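Local atomic coordinates of acetyltransferase, GNAT family (Streptococcus pneumoniae, PDB entry 2I79), a protein that binds acetyl coenzyme A and probably catalyses transfer of its acetyl group to an amino group, perhaps that of an amino acid. Residues Y3-R8 against A64-K69; A20-V25 against D89-I94; S56-T61 against I76-R81; L126-R131 against Y165-L170. All coordinates share one frame; numbering follows the deposited sequence.

In the fold
The four contacts sample one seven-stranded mixed sheet of the GNAT fold almost from edge to edge. Interaction 1 pairs the outermost strand 5-9 with 60-66; interaction 3 joins 60-66 to 69-77 at the far end of the same hairpin, and the centres of the two lie about 24 Å apart. Interaction 2 seats helix 15-26 on strand 87-94, and interaction 4 pairs 123-129 with 160-170. Along the chain, interaction 3 is nested within the loop that interaction 2 closes, interaction 1 interleaves with both, and interaction 4 follows in series, its centre about 28 Å from that of interaction 1. Interactions 2 and 4 both touch acetyl coenzyme A, from neighbouring strands, which places the cofactor at the middle of the sheet.

Interaction 1: Y3-R8 against A64-K69; sequences YELLIR and AFLNGK
L6 and F65 face each other as an antiparallel hydrogen-bonded pair: L6 N donates to F65 O (2.9 Å) and F65 N to L6 O (2.7 Å), both in the plane of the accepting carbonyl. Their side chains run side by side, and L6 O also lies at the edge of the F65 ring, in its plane. R8 reaches the same ring from further along the strand. Its CG sits between the backbone N and carbonyl carbon (chi1 63°), and the extended chain carries the guanidinium across, bringing NH2 to 3.4 Å from F65 CZ. One face of the guanidinium takes F65 CE2, off-centre toward its rim; the two planes are inclined by 42°, so they meet at a slant and do not stack flat. The salt bridge of R8 NH1 to D14 supplies the stronger polar partner.

On the other face of the sheet, L5 CD1 meets L66 CD1 at 3.8 Å and I7 CG1 meets A64 CB at 4.0 Å. Helix 103-117 receives this layer, with L106 touching both L5 and I7. Y3 adds CD1 against L66 just before the strand begins.

Here the ladder runs into a type I' turn from L66 to K69. N67 N donates to E4 O (2.8 Å), and G68 N donates to a water 2.8 Å away, which returns a weak bond to E4 O. The case illustrates how an edge strand is held: regular backbone bonds fix the register, apolar groups bind one face to the helix, and on the other a guanidinium held by D14 lies with one face against an aromatic ring.

Interaction 2: A20-V25 against D89-I94; sequences AFLNRV and DLFIVI. With ACO (acetyl coenzyme *a), chain G.
V25 and V93 meet tip to tip because of how each is rotated: V25 sets CG1 opposite its carbonyl carbon (chi1 -61°), and V93 sets CG2 opposite its backbone N (chi1 56°). Both V93 methyls then face the helix, CG2 lying 3.6 Å from V25 CB and CG1 meeting F21 and L22. F21 holds its ring anti to the backbone N (chi1 174°) and slides past V93 in the opposite direction, so that the ring edge, through CZ, comes to 3.8 Å from V93 O. The next residue, L22, touches the edge of the F91 ring with CD2. No hydrogen bond joins helix to strand; the contact is van der Waals packing, largely buried.

The backbone of I92 and I94 serves the cofactor instead. I94 N donates to O9P of acetyl coenzyme A (2.8 Å), I92 O accepts from its N4P (2.9 Å), and I92 N donates to the thioester oxygen O (2.9 Å), a bond that would probably help polarise the acetyl carbonyl. The pantetheine thus extends the sheet as a further strand would, as is characteristic of GNAT enzymes.

F91 and V93 pair through their backbones with N75 and I73 of strand 69-77. Helix 15-26 packs on the face that carries these two residues, while L90, I92 and I94 turn to helix 103-117 on the other.

Interaction 3: S56-T61 against I76-R81; sequences SDNQIT and ITADQR
I60 and I76 form an antiparallel hydrogen-bonded pair, the one bridge between the two segments. I76 N gives I60 O a short, straight bond of 2.7 Å. The return bond, from I60 N to I76 O, is longer at 3.1 Å, with its donor tilted 20° from the carbonyl plane. I76 O has a second donor in Q53 NE2 of helix 43-55.

The two isoleucines share a face, where I60 CG2 packs 3.9 Å from I76 CD1 and both rest on W114 of helix 103-117. Beside this pair, Q59 CB lies 3.4 Å from I76 O, and Q59 CG passes 3.6 Å from A78 N. In N58 a chi1 of 73° folds the amide in over its own backbone. That rotation brings ND2 against A78 CB (3.5 Å) and within a weak bond of D79 O, at 3.4 Å; the stronger partner of ND2 is R85 O. The buried amide therefore bridges D79, weakly, and R85, both in the link between strands 69-77 and 87-94.

T77 pairs onward with D89 of strand 87-94, and R81 hydrogen-bonds G38 O of the second subunit. These features belong to the open end of a beta hairpin, strands 60-66 and 69-77, built into the central sheet of a GNAT domain.

Interaction 4: L126-R131 against Y165-L170; sequences LTVQTR and YLMGKL. With ACO (acetyl coenzyme *a), chain G.
Y165 N donates to V128 O over 2.7 Å, the shortest of four backbone bonds in this antiparallel ladder between strands 123-129 and 160-170 of the GNAT sheet. Y165 O accepts in return from V128 N, in the carbonyl plane at 2.9 Å, with T127 CA also close at 3.0 Å in a CA-H...O contact. A second hydrogen-bonded pair, L126 with M167, continues the ladder, with M167 N reaching L126 O at 2.9 Å. The axes of the short segments are inclined at 139°, some way from antiparallel, a marked twist.

Beyond the last rung the chain turns across Y165. T130 aims CG2 at the middle of the tyrosine ring, 3.5 Å from its centroid and only 6° off the normal, a CH-pi contact over one face. R131, with an extended chain, reaches alongside Q129, and its NE (2.9 Å) and NH2 (3.0 Å) both hydrogen-bond Q129 OE1 from the same face of that amide. D30 completes the network through a salt bridge to R131 and a backbone oxygen for Q129 NE2.

On the face shared with helix 133-141, V128 CG2 touches M167 SD; on the other, L166 touches T127 and also L166 of the second subunit. L126, its chi1 at 64°, divides its two methyls: CD2 lies beside M167 CB, while CD1 stands 3.5 Å from CH3 of the cofactor's acetyl group.

Interaction 1: Y3-R8 against A64-K69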
# COMPACT_ATOMS: atom_id res chain seq x y z
N TYR A 3 -20.54 16.40 -27.57
CA TYR A 3 -20.31 15.17 -26.78
C TYR A 3 -21.38 14.92 -25.75
O TYR A 3 -22.14 15.80 -25.36
CB TYR A 3 -18.97 15.21 -26.03
CG TYR A 3 -18.90 16.30 -24.98
CD1 TYR A 3 -19.27 16.05 -23.66
CD2 TYR A 3 -18.53 17.59 -25.33
CE1 TYR A 3 -19.23 17.06 -22.71
CE2 TYR A 3 -18.49 18.60 -24.39
CZ TYR A 3 -18.83 18.33 -23.08
OH TYR A 3 -18.77 19.34 -22.16
N GLU A 4 -21.37 13.69 -25.26
CA GLU A 4 -22.23 13.28 -24.20
C GLU A 4 -21.36 12.80 -23.04
O GLU A 4 -20.45 11.99 -23.24
CB GLU A 4 -23.10 12.17 -24.75
CG GLU A 4 -24.17 11.70 -23.83
CD GLU A 4 -25.14 10.78 -24.57
OE1 GLU A 4 -24.70 10.12 -25.55
OE2 GLU A 4 -26.34 10.75 -24.16
N LEU A 5 -21.62 13.30 -21.83
CA LEU A 5 -20.84 12.95 -20.62
C LEU A 5 -21.72 12.35 -19.55
O LEU A 5 -22.75 12.91 -19.22
CB LEU A 5 -20.14 14.19 -20.05
CG LEU A 5 -19.26 14.00 -18.79
CD1 LEU A 5 -18.13 12.97 -19.04
CD2 LEU A 5 -18.65 15.30 -18.29
N LEU A 6 -21.32 11.22 -18.98
CA LEU A 6 -21.90 10.74 -17.71
C LEU A 6 -20.79 10.45 -16.69
O LEU A 6 -19.82 9.77 -17.01
CB LEU A 6 -22.79 9.48 -17.92
CG LEU A 6 -23.31 8.75 -16.66
CD1 LEU A 6 -24.30 9.59 -15.83
CD2 LEU A 6 -23.95 7.45 -17.05
N ILE A 7 -20.91 10.99 -15.49
CA ILE A 7 -20.07 10.58 -14.37
C ILE A 7 -20.96 9.97 -13.31
O ILE A 7 -21.96 10.57 -12.89
CB ILE A 7 -19.25 11.73 -13.79
CG1 ILE A 7 -18.24 12.19 -14.84
CG2 ILE A 7 -18.54 11.26 -12.51
CD1 ILE A 7 -17.36 13.37 -14.43
N ARG A 8 -20.61 8.74 -12.90
CA ARG A 8 -21.34 8.04 -11.84
C ARG A 8 -20.53 6.89 -11.24
O ARG A 8 -19.58 6.39 -11.85
CB ARG A 8 -22.67 7.45 -12.36
CG ARG A 8 -22.51 6.40 -13.44
CD ARG A 8 -23.75 5.51 -13.55
NE ARG A 8 -23.70 4.63 -14.73
CZ ARG A 8 -22.99 3.51 -14.81
NH1 ARG A 8 -22.27 3.09 -13.78
NH2 ARG A 8 -23.02 2.79 -15.92
N ALA A 64 -16.28 7.82 -15.79
CA ALA A 64 -16.72 8.83 -16.75
C ALA A 64 -16.95 8.14 -18.08
O ALA A 64 -16.06 7.51 -18.60
CB ALA A 64 -15.67 9.93 -16.89
N PHE A 65 -18.18 8.25 -18.59
CA PHE A 65 -18.52 7.82 -19.94
C PHE A 65 -18.56 9.05 -20.84
O PHE A 65 -19.25 10.03 -20.56
CB PHE A 65 -19.88 7.11 -19.97
CG PHE A 65 -19.95 5.86 -19.13
CD1 PHE A 65 -19.79 4.62 -19.70
CD2 PHE A 65 -20.17 5.95 -17.75
CE1 PHE A 65 -19.87 3.47 -18.92
CE2 PHE A 65 -20.23 4.83 -16.96
CZ PHE A 65 -20.08 3.58 -17.53
N LEU A 66 -17.78 8.99 -21.92
CA LEU A 66 -17.83 9.97 -22.99
C LEU A 66 -18.41 9.27 -24.20
O LEU A 66 -17.89 8.23 -24.65
CB LEU A 66 -16.43 10.45 -23.30
CG LEU A 66 -16.15 11.91 -23.55
CD1 LEU A 66 -17.02 12.91 -22.72
CD2 LEU A 66 -14.64 12.05 -23.24
N ASN A 67 -19.51 9.84 -24.70
CA ASN A 67 -20.24 9.25 -25.82
C ASN A 67 -20.57 7.75 -25.61
O ASN A 67 -20.41 6.94 -26.52
CB ASN A 67 -19.47 9.53 -27.11
CG ASN A 67 -19.26 11.02 -27.32
OD1 ASN A 67 -18.17 11.49 -27.65
ND2 ASN A 67 -20.30 11.77 -27.04
N GLY A 68 -21.01 7.42 -24.40
CA GLY A 68 -21.40 6.04 -24.07
C GLY A 68 -20.26 5.05 -23.80
O GLY A 68 -20.54 3.90 -23.55
N LYS A 69 -19.01 5.50 -23.85
CA LYS A 69 -17.86 4.63 -23.53
C LYS A 69 -17.05 5.19 -22.37
O LYS A 69 -16.83 6.41 -22.31
CB LYS A 69 -16.93 4.49 -24.74
CG LYS A 69 -17.55 3.85 -25.98
CD LYS A 69 -18.19 2.42 -25.71
CE LYS A 69 -17.15 1.29 -25.57
NZ LYS A 69 -17.82 -0.00 -25.21
O HOH W 1 -21.84 9.18 -22.44

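Interaction 2: A20-V25 against D89-I94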
# COMPACT_ATOMS: atom_id res chain seq x y z
N ALA A 20 -11.95 -3.75 -20.03
CA ALA A 20 -11.52 -3.35 -21.36
C ALA A 20 -10.78 -2.01 -21.35
O ALA A 20 -9.67 -1.85 -21.94
CB ALA A 20 -12.73 -3.29 -22.28
N PHE A 21 -11.37 -1.04 -20.65
CA PHE A 21 -10.76 0.29 -20.51
C PHE A 21 -9.42 0.23 -19.79
O PHE A 21 -8.45 0.91 -20.17
CB PHE A 21 -11.72 1.22 -19.77
CG PHE A 21 -11.12 2.55 -19.46
CD1 PHE A 21 -10.89 3.48 -20.48
CD2 PHE A 21 -10.72 2.86 -18.17
CE1 PHE A 21 -10.31 4.68 -20.20
CE2 PHE A 21 -10.12 4.08 -17.91
CZ PHE A 21 -9.93 4.98 -18.92
N LEU A 22 -9.33 -0.59 -18.74
CA LEU A 22 -8.09 -0.60 -17.96
C LEU A 22 -6.98 -1.28 -18.76
O LEU A 22 -5.86 -0.88 -18.70
CB LEU A 22 -8.29 -1.25 -16.60
CG LEU A 22 -9.08 -0.37 -15.61
CD1 LEU A 22 -9.71 -1.21 -14.50
CD2 LEU A 22 -8.17 0.75 -15.02
N ASN A 23 -7.34 -2.27 -19.56
CA ASN A 23 -6.38 -2.89 -20.48
C ASN A 23 -5.92 -1.91 -21.55
O ASN A 23 -4.73 -1.87 -21.90
CB ASN A 23 -7.00 -4.14 -21.13
CG ASN A 23 -6.95 -5.36 -20.23
OD1 ASN A 23 -7.84 -6.24 -20.27
ND2 ASN A 23 -5.92 -5.44 -19.44
N ARG A 24 -6.84 -1.09 -22.01
CA ARG A 24 -6.47 -0.05 -22.99
C ARG A 24 -5.46 0.92 -22.42
O ARG A 24 -4.40 1.09 -22.98
CB ARG A 24 -7.70 0.71 -23.52
CG ARG A 24 -7.33 1.91 -24.41
CD ARG A 24 -8.53 2.48 -25.16
NE ARG A 24 -9.40 3.38 -24.36
CZ ARG A 24 -9.52 4.72 -24.47
NH1 ARG A 24 -8.83 5.46 -25.34
NH2 ARG A 24 -10.37 5.34 -23.68
N VAL A 25 -5.75 1.53 -21.28
CA VAL A 25 -4.86 2.56 -20.72
C VAL A 25 -3.54 1.98 -20.21
O VAL A 25 -2.53 2.65 -20.19
CB VAL A 25 -5.57 3.41 -19.62
CG1 VAL A 25 -6.76 4.13 -20.22
CG2 VAL A 25 -6.01 2.53 -18.43
N ASP A 89 -6.48 5.70 -0.61
CA ASP A 89 -5.44 5.70 -1.63
C ASP A 89 -6.11 5.97 -2.95
O ASP A 89 -7.02 5.22 -3.35
CB ASP A 89 -4.75 4.34 -1.65
CG ASP A 89 -4.02 4.05 -0.34
OD1 ASP A 89 -3.07 4.80 -0.03
OD2 ASP A 89 -4.40 3.10 0.41
N LEU A 90 -5.67 7.03 -3.61
CA LEU A 90 -6.31 7.50 -4.83
C LEU A 90 -5.57 6.97 -6.08
O LEU A 90 -4.33 6.87 -6.10
CB LEU A 90 -6.39 9.05 -4.81
CG LEU A 90 -7.38 9.89 -5.64
CD1 LEU A 90 -8.84 9.67 -5.34
CD2 LEU A 90 -7.08 11.38 -5.38
N PHE A 91 -6.36 6.61 -7.11
CA PHE A 91 -5.88 6.24 -8.44
C PHE A 91 -6.80 6.85 -9.50
O PHE A 91 -8.02 6.65 -9.42
CB PHE A 91 -5.88 4.72 -8.59
CG PHE A 91 -5.50 4.23 -9.95
CD1 PHE A 91 -4.17 4.27 -10.37
CD2 PHE A 91 -6.45 3.75 -10.83
CE1 PHE A 91 -3.80 3.81 -11.64
CE2 PHE A 91 -6.10 3.30 -12.10
CZ PHE A 91 -4.77 3.32 -12.51
N ILE A 92 -6.24 7.58 -10.47
CA ILE A 92 -7.00 8.12 -11.63
C ILE A 92 -6.29 7.81 -12.95
O ILE A 92 -5.07 7.95 -13.07
CB ILE A 92 -7.20 9.67 -11.54
CG1 ILE A 92 -7.80 10.06 -10.18
CG2 ILE A 92 -8.13 10.22 -12.69
CD1 ILE A 92 -8.04 11.58 -10.02
N VAL A 93 -7.05 7.41 -13.96
CA VAL A 93 -6.48 7.30 -15.29
C VAL A 93 -7.53 7.68 -16.31
O VAL A 93 -8.71 7.34 -16.14
CB VAL A 93 -5.89 5.90 -15.57
CG1 VAL A 93 -6.94 4.81 -15.34
CG2 VAL A 93 -5.32 5.83 -16.97
N ILE A 94 -7.09 8.44 -17.33
CA ILE A 94 -7.93 8.92 -18.44
C ILE A 94 -7.32 8.35 -19.73
O ILE A 94 -6.09 8.21 -19.83
CB ILE A 94 -7.97 10.47 -18.50
CG1 ILE A 94 -8.53 11.06 -17.18
CG2 ILE A 94 -8.84 10.97 -19.66
CD1 ILE A 94 -9.99 10.71 -16.87
N1A ACO G . 3.28 19.44 -17.34
C2A ACO G . 2.46 20.18 -16.56
N3A ACO G . 1.13 20.24 -16.76
C4A ACO G . 0.54 19.55 -17.76
C5A ACO G . 1.35 18.71 -18.63
C6A ACO G . 2.80 18.68 -18.36
N6A ACO G . 3.61 17.93 -19.13
N7A ACO G . 0.52 18.15 -19.52
C8A ACO G . -0.73 18.61 -19.22
N9A ACO G . -0.71 19.44 -18.17
C1B ACO G . -1.80 20.17 -17.46
C2B ACO G . -2.94 20.79 -18.26
O2B ACO G . -2.61 22.10 -18.72
C3B ACO G . -4.02 20.84 -17.22
O3B ACO G . -3.83 21.85 -16.25
P3B ACO G . -4.70 23.19 -16.17
O7A ACO G . -4.08 23.85 -17.39
O8A ACO G . -4.41 23.84 -14.84
O9A ACO G . -6.15 22.78 -16.28
C4B ACO G . -3.80 19.55 -16.43
O4B ACO G . -2.41 19.27 -16.53
C5B ACO G . -4.66 18.43 -16.99
O5B ACO G . -5.93 18.55 -16.35
P1A ACO G . -7.17 17.70 -16.92
O1A ACO G . -7.27 17.88 -18.41
O2A ACO G . -8.33 18.02 -16.00
O3A ACO G . -6.59 16.21 -16.72
P2A ACO G . -6.55 14.97 -17.79
O4A ACO G . -5.49 15.09 -18.89
O5A ACO G . -8.00 14.73 -18.14
O6A ACO G . -6.03 13.85 -16.72
CBP ACO G . -4.11 12.48 -16.06
CCP ACO G . -4.70 13.87 -16.22
CDP ACO G . -2.73 12.62 -15.41
CEP ACO G . -5.07 11.66 -15.19
CAP ACO G . -3.97 11.82 -17.44
OAP ACO G . -2.98 12.51 -18.25
C9P ACO G . -3.62 10.35 -17.32
O9P ACO G . -4.50 9.53 -17.15
N8P ACO G . -2.34 10.01 -17.43
C7P ACO G . -1.83 8.63 -17.38
C6P ACO G . -2.10 7.91 -16.06
C5P ACO G . -1.57 8.70 -14.89
O5P ACO G . -0.42 9.08 -14.90
N4P ACO G . -2.42 8.94 -13.90
C3P ACO G . -2.06 9.68 -12.70
C2P ACO G . -1.16 8.89 -11.75
S1P ACO G . -2.04 7.48 -11.14
C ACO G . -2.70 7.76 -9.69
O ACO G . -3.58 8.59 -9.74
CH3 ACO G . -2.20 7.01 -8.47

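Interaction 3: S56-T61 against I76-R81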
# COMPACT_ATOMS: atom_id res chain seq x y z
N SER A 56 -18.82 -0.82 0.35
CA SER A 56 -17.86 -0.35 1.35
C SER A 56 -18.09 1.14 1.56
O SER A 56 -18.32 1.87 0.59
CB SER A 56 -16.42 -0.60 0.84
OG SER A 56 -15.44 0.04 1.63
N ASP A 57 -18.02 1.60 2.79
CA ASP A 57 -18.35 2.99 3.06
C ASP A 57 -17.15 3.95 2.98
O ASP A 57 -17.32 5.14 3.05
CB ASP A 57 -19.11 3.15 4.39
CG ASP A 57 -18.47 2.38 5.53
OD1 ASP A 57 -17.22 2.20 5.53
OD2 ASP A 57 -19.23 1.95 6.45
N ASN A 58 -15.94 3.41 2.85
CA ASN A 58 -14.74 4.25 2.76
C ASN A 58 -13.96 4.01 1.45
O ASN A 58 -12.83 4.45 1.29
CB ASN A 58 -13.86 4.10 4.02
CG ASN A 58 -13.10 2.75 4.11
OD1 ASN A 58 -13.42 1.77 3.45
ND2 ASN A 58 -12.11 2.72 4.97
N GLN A 59 -14.60 3.32 0.51
CA GLN A 59 -14.03 3.11 -0.79
C GLN A 59 -15.04 3.47 -1.88
O GLN A 59 -16.25 3.50 -1.63
CB GLN A 59 -13.57 1.67 -0.93
CG GLN A 59 -12.53 1.22 0.10
CD GLN A 59 -12.14 -0.22 -0.07
OE1 GLN A 59 -12.88 -1.14 0.32
NE2 GLN A 59 -10.98 -0.45 -0.65
N ILE A 60 -14.53 3.76 -3.09
CA ILE A 60 -15.38 4.06 -4.24
C ILE A 60 -14.64 3.97 -5.57
O ILE A 60 -13.45 4.28 -5.66
CB ILE A 60 -16.02 5.47 -4.12
CG1 ILE A 60 -17.20 5.60 -5.10
CG2 ILE A 60 -15.02 6.55 -4.36
CD1 ILE A 60 -18.29 6.58 -4.62
N THR A 61 -15.38 3.57 -6.61
CA THR A 61 -14.93 3.66 -7.98
C THR A 61 -15.95 4.46 -8.79
O THR A 61 -17.11 4.09 -8.85
CB THR A 61 -14.77 2.29 -8.64
OG1 THR A 61 -13.82 1.54 -7.91
CG2 THR A 61 -14.30 2.40 -10.12
N ILE A 76 -10.93 5.18 -5.18
CA ILE A 76 -10.44 5.27 -3.81
C ILE A 76 -10.49 3.90 -3.16
O ILE A 76 -11.52 3.23 -3.14
CB ILE A 76 -11.20 6.26 -2.96
CG1 ILE A 76 -11.14 7.66 -3.58
CG2 ILE A 76 -10.61 6.24 -1.55
CD1 ILE A 76 -12.04 8.65 -2.88
N THR A 77 -9.33 3.51 -2.64
CA THR A 77 -9.11 2.25 -1.97
C THR A 77 -8.71 2.54 -0.52
O THR A 77 -8.19 3.60 -0.23
CB THR A 77 -7.99 1.51 -2.71
OG1 THR A 77 -8.59 0.52 -3.53
CG2 THR A 77 -6.99 0.91 -1.77
N ALA A 78 -8.96 1.60 0.38
CA ALA A 78 -8.71 1.83 1.80
C ALA A 78 -8.73 0.54 2.61
O ALA A 78 -9.53 -0.36 2.35
CB ALA A 78 -9.76 2.79 2.36
N ASP A 79 -7.86 0.47 3.61
CA ASP A 79 -7.88 -0.60 4.61
C ASP A 79 -8.98 -0.39 5.62
O ASP A 79 -9.49 0.71 5.74
CB ASP A 79 -6.53 -0.65 5.32
CG ASP A 79 -5.44 -1.20 4.41
OD1 ASP A 79 -5.75 -1.67 3.28
OD2 ASP A 79 -4.27 -1.17 4.83
N GLN A 80 -9.33 -1.45 6.35
CA GLN A 80 -10.50 -1.43 7.23
C GLN A 80 -10.17 -1.34 8.72
O GLN A 80 -11.06 -1.02 9.50
CB GLN A 80 -11.40 -2.64 6.96
CG GLN A 80 -12.07 -2.68 5.57
CD GLN A 80 -12.72 -1.37 5.19
OE1 GLN A 80 -12.39 -0.77 4.16
NE2 GLN A 80 -13.58 -0.86 6.07
N ARG A 81 -8.93 -1.60 9.12
CA ARG A 81 -8.50 -1.39 10.53
C ARG A 81 -8.56 0.06 10.95
O ARG A 81 -8.21 0.97 10.17
CB ARG A 81 -7.08 -1.90 10.73
CG ARG A 81 -7.02 -3.44 10.85
CD ARG A 81 -5.62 -3.91 11.08
NE ARG A 81 -5.56 -5.30 11.59
CZ ARG A 81 -5.39 -6.38 10.83
NH1 ARG A 81 -5.25 -6.29 9.51
NH2 ARG A 81 -5.34 -7.58 11.40

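Interaction 4: L126-R131 against Y165-L170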
# COMPACT_ATOMS: atom_id res chain seq x y z
N LEU A 126 -1.52 9.41 -2.58
CA LEU A 126 -0.99 8.60 -3.66
C LEU A 126 0.50 8.84 -3.75
O LEU A 126 1.03 9.68 -3.04
CB LEU A 126 -1.61 8.96 -4.99
CG LEU A 126 -1.39 10.37 -5.58
CD1 LEU A 126 -1.73 10.21 -7.02
CD2 LEU A 126 -2.23 11.46 -4.97
N THR A 127 1.14 8.06 -4.61
CA THR A 127 2.50 8.30 -5.04
C THR A 127 2.40 8.49 -6.55
O THR A 127 1.56 7.85 -7.20
CB THR A 127 3.42 7.11 -4.73
OG1 THR A 127 2.97 6.01 -5.48
CG2 THR A 127 3.40 6.73 -3.27
N VAL A 128 3.26 9.35 -7.08
CA VAL A 128 3.26 9.76 -8.48
C VAL A 128 4.73 9.83 -8.95
O VAL A 128 5.56 10.43 -8.26
CB VAL A 128 2.61 11.20 -8.68
CG1 VAL A 128 2.58 11.60 -10.18
CG2 VAL A 128 1.19 11.23 -8.12
N GLN A 129 5.04 9.28 -10.13
CA GLN A 129 6.41 9.37 -10.64
C GLN A 129 6.81 10.86 -10.78
O GLN A 129 6.01 11.68 -11.23
CB GLN A 129 6.56 8.64 -11.97
CG GLN A 129 6.32 7.12 -11.94
CD GLN A 129 6.22 6.52 -13.35
OE1 GLN A 129 6.36 7.22 -14.36
NE2 GLN A 129 5.98 5.20 -13.42
N THR A 130 8.00 11.22 -10.34
CA THR A 130 8.33 12.66 -10.31
C THR A 130 8.30 13.27 -11.73
O THR A 130 7.86 14.39 -11.92
CB THR A 130 9.66 12.93 -9.61
OG1 THR A 130 10.70 12.24 -10.30
CG2 THR A 130 9.60 12.47 -8.16
N ARG A 131 8.67 12.46 -12.72
CA ARG A 131 8.59 12.88 -14.12
C ARG A 131 7.17 13.03 -14.68
O ARG A 131 7.00 13.59 -15.75
CB ARG A 131 9.33 11.85 -14.99
CG ARG A 131 8.60 10.54 -15.10
CD ARG A 131 9.27 9.56 -16.01
NE ARG A 131 8.46 8.37 -16.06
CZ ARG A 131 8.28 7.59 -17.12
NH1 ARG A 131 8.86 7.82 -18.29
NH2 ARG A 131 7.50 6.53 -17.01
N TYR A 165 7.00 10.91 -6.05
CA TYR A 165 6.55 11.77 -4.98
C TYR A 165 5.48 11.05 -4.20
O TYR A 165 4.64 10.36 -4.75
CB TYR A 165 5.97 13.08 -5.53
CG TYR A 165 7.01 14.09 -6.05
CD1 TYR A 165 8.10 14.47 -5.25
CD2 TYR A 165 6.88 14.66 -7.32
CE1 TYR A 165 9.06 15.40 -5.72
CE2 TYR A 165 7.81 15.59 -7.80
CZ TYR A 165 8.91 15.95 -6.99
OH TYR A 165 9.84 16.87 -7.43
N LEU A 166 5.53 11.22 -2.89
CA LEU A 166 4.40 10.99 -1.99
C LEU A 166 3.55 12.25 -1.93
O LEU A 166 4.08 13.34 -1.63
CB LEU A 166 4.95 10.75 -0.59
CG LEU A 166 5.95 9.62 -0.36
CD1 LEU A 166 6.64 9.83 1.02
CD2 LEU A 166 5.19 8.30 -0.45
N MET A 167 2.26 12.13 -2.25
CA MET A 167 1.37 13.30 -2.26
C MET A 167 0.14 13.05 -1.38
O MET A 167 -0.40 11.92 -1.33
CB MET A 167 0.92 13.61 -3.68
CG MET A 167 2.04 13.89 -4.72
SD MET A 167 1.48 14.71 -6.22
CE MET A 167 0.97 16.26 -5.52
N GLY A 168 -0.32 14.08 -0.69
CA GLY A 168 -1.43 13.93 0.26
C GLY A 168 -2.33 15.13 0.41
O GLY A 168 -1.92 16.24 0.12
N LYS A 169 -3.57 14.89 0.86
CA LYS A 169 -4.56 15.92 1.14
C LYS A 169 -5.41 15.56 2.35
O LYS A 169 -5.93 14.42 2.44
CB LYS A 169 -5.46 16.11 -0.07
CG LYS A 169 -6.46 17.26 0.06
CD LYS A 169 -7.54 17.17 -1.00
CE LYS A 169 -8.56 18.28 -0.83
NZ LYS A 169 -8.05 19.59 -1.30
N LEU A 170 -5.56 16.49 3.29
CA LEU A 170 -6.45 16.28 4.43
C LEU A 170 -7.85 16.72 4.05
O LEU A 170 -8.02 17.72 3.38
CB LEU A 170 -5.99 17.05 5.66
CG LEU A 170 -4.56 16.78 6.12
CD1 LEU A 170 -4.22 17.59 7.38
CD2 LEU A 170 -4.34 15.29 6.34
N1A ACO G . 3.28 19.44 -17.34
C2A ACO G . 2.46 20.18 -16.56
N3A ACO G . 1.13 20.24 -16.76
C4A ACO G . 0.54 19.55 -17.76
C5A ACO G . 1.35 18.71 -18.63
C6A ACO G . 2.80 18.68 -18.36
N6A ACO G . 3.61 17.93 -19.13
N7A ACO G . 0.52 18.15 -19.52
C8A ACO G . -0.73 18.61 -19.22
N9A ACO G . -0.71 19.44 -18.17
C1B ACO G . -1.80 20.17 -17.46
C2B ACO G . -2.94 20.79 -18.26
O2B ACO G . -2.61 22.10 -18.72
C3B ACO G . -4.02 20.84 -17.22
O3B ACO G . -3.83 21.85 -16.25
P3B ACO G . -4.70 23.19 -16.17
O7A ACO G . -4.08 23.85 -17.39
O8A ACO G . -4.41 23.84 -14.84
O9A ACO G . -6.15 22.78 -16.28
C4B ACO G . -3.80 19.55 -16.43
O4B ACO G . -2.41 19.27 -16.53
C5B ACO G . -4.66 18.43 -16.99
O5B ACO G . -5.93 18.55 -16.35
P1A ACO G . -7.17 17.70 -16.92
O1A ACO G . -7.27 17.88 -18.41
O2A ACO G . -8.33 18.02 -16.00
O3A ACO G . -6.59 16.21 -16.72
P2A ACO G . -6.55 14.97 -17.79
O4A ACO G . -5.49 15.09 -18.89
O5A ACO G . -8.00 14.73 -18.14
O6A ACO G . -6.03 13.85 -16.72
CBP ACO G . -4.11 12.48 -16.06
CCP ACO G . -4.70 13.87 -16.22
CDP ACO G . -2.73 12.62 -15.41
CEP ACO G . -5.07 11.66 -15.19
CAP ACO G . -3.97 11.82 -17.44
OAP ACO G . -2.98 12.51 -18.25
C9P ACO G . -3.62 10.35 -17.32
O9P ACO G . -4.50 9.53 -17.15
N8P ACO G . -2.34 10.01 -17.43
C7P ACO G . -1.83 8.63 -17.38
C6P ACO G . -2.10 7.91 -16.06
C5P ACO G . -1.57 8.70 -14.89
O5P ACO G . -0.42 9.08 -14.90
N4P ACO G . -2.42 8.94 -13.90
C3P ACO G . -2.06 9.68 -12.70
C2P ACO G . -1.16 8.89 -11.75
S1P ACO G . -2.04 7.48 -11.14
C ACO G . -2.70 7.76 -9.69
O ACO G . -3.58 8.59 -9.74
CH3 ACO G . -2.20 7.01 -8.47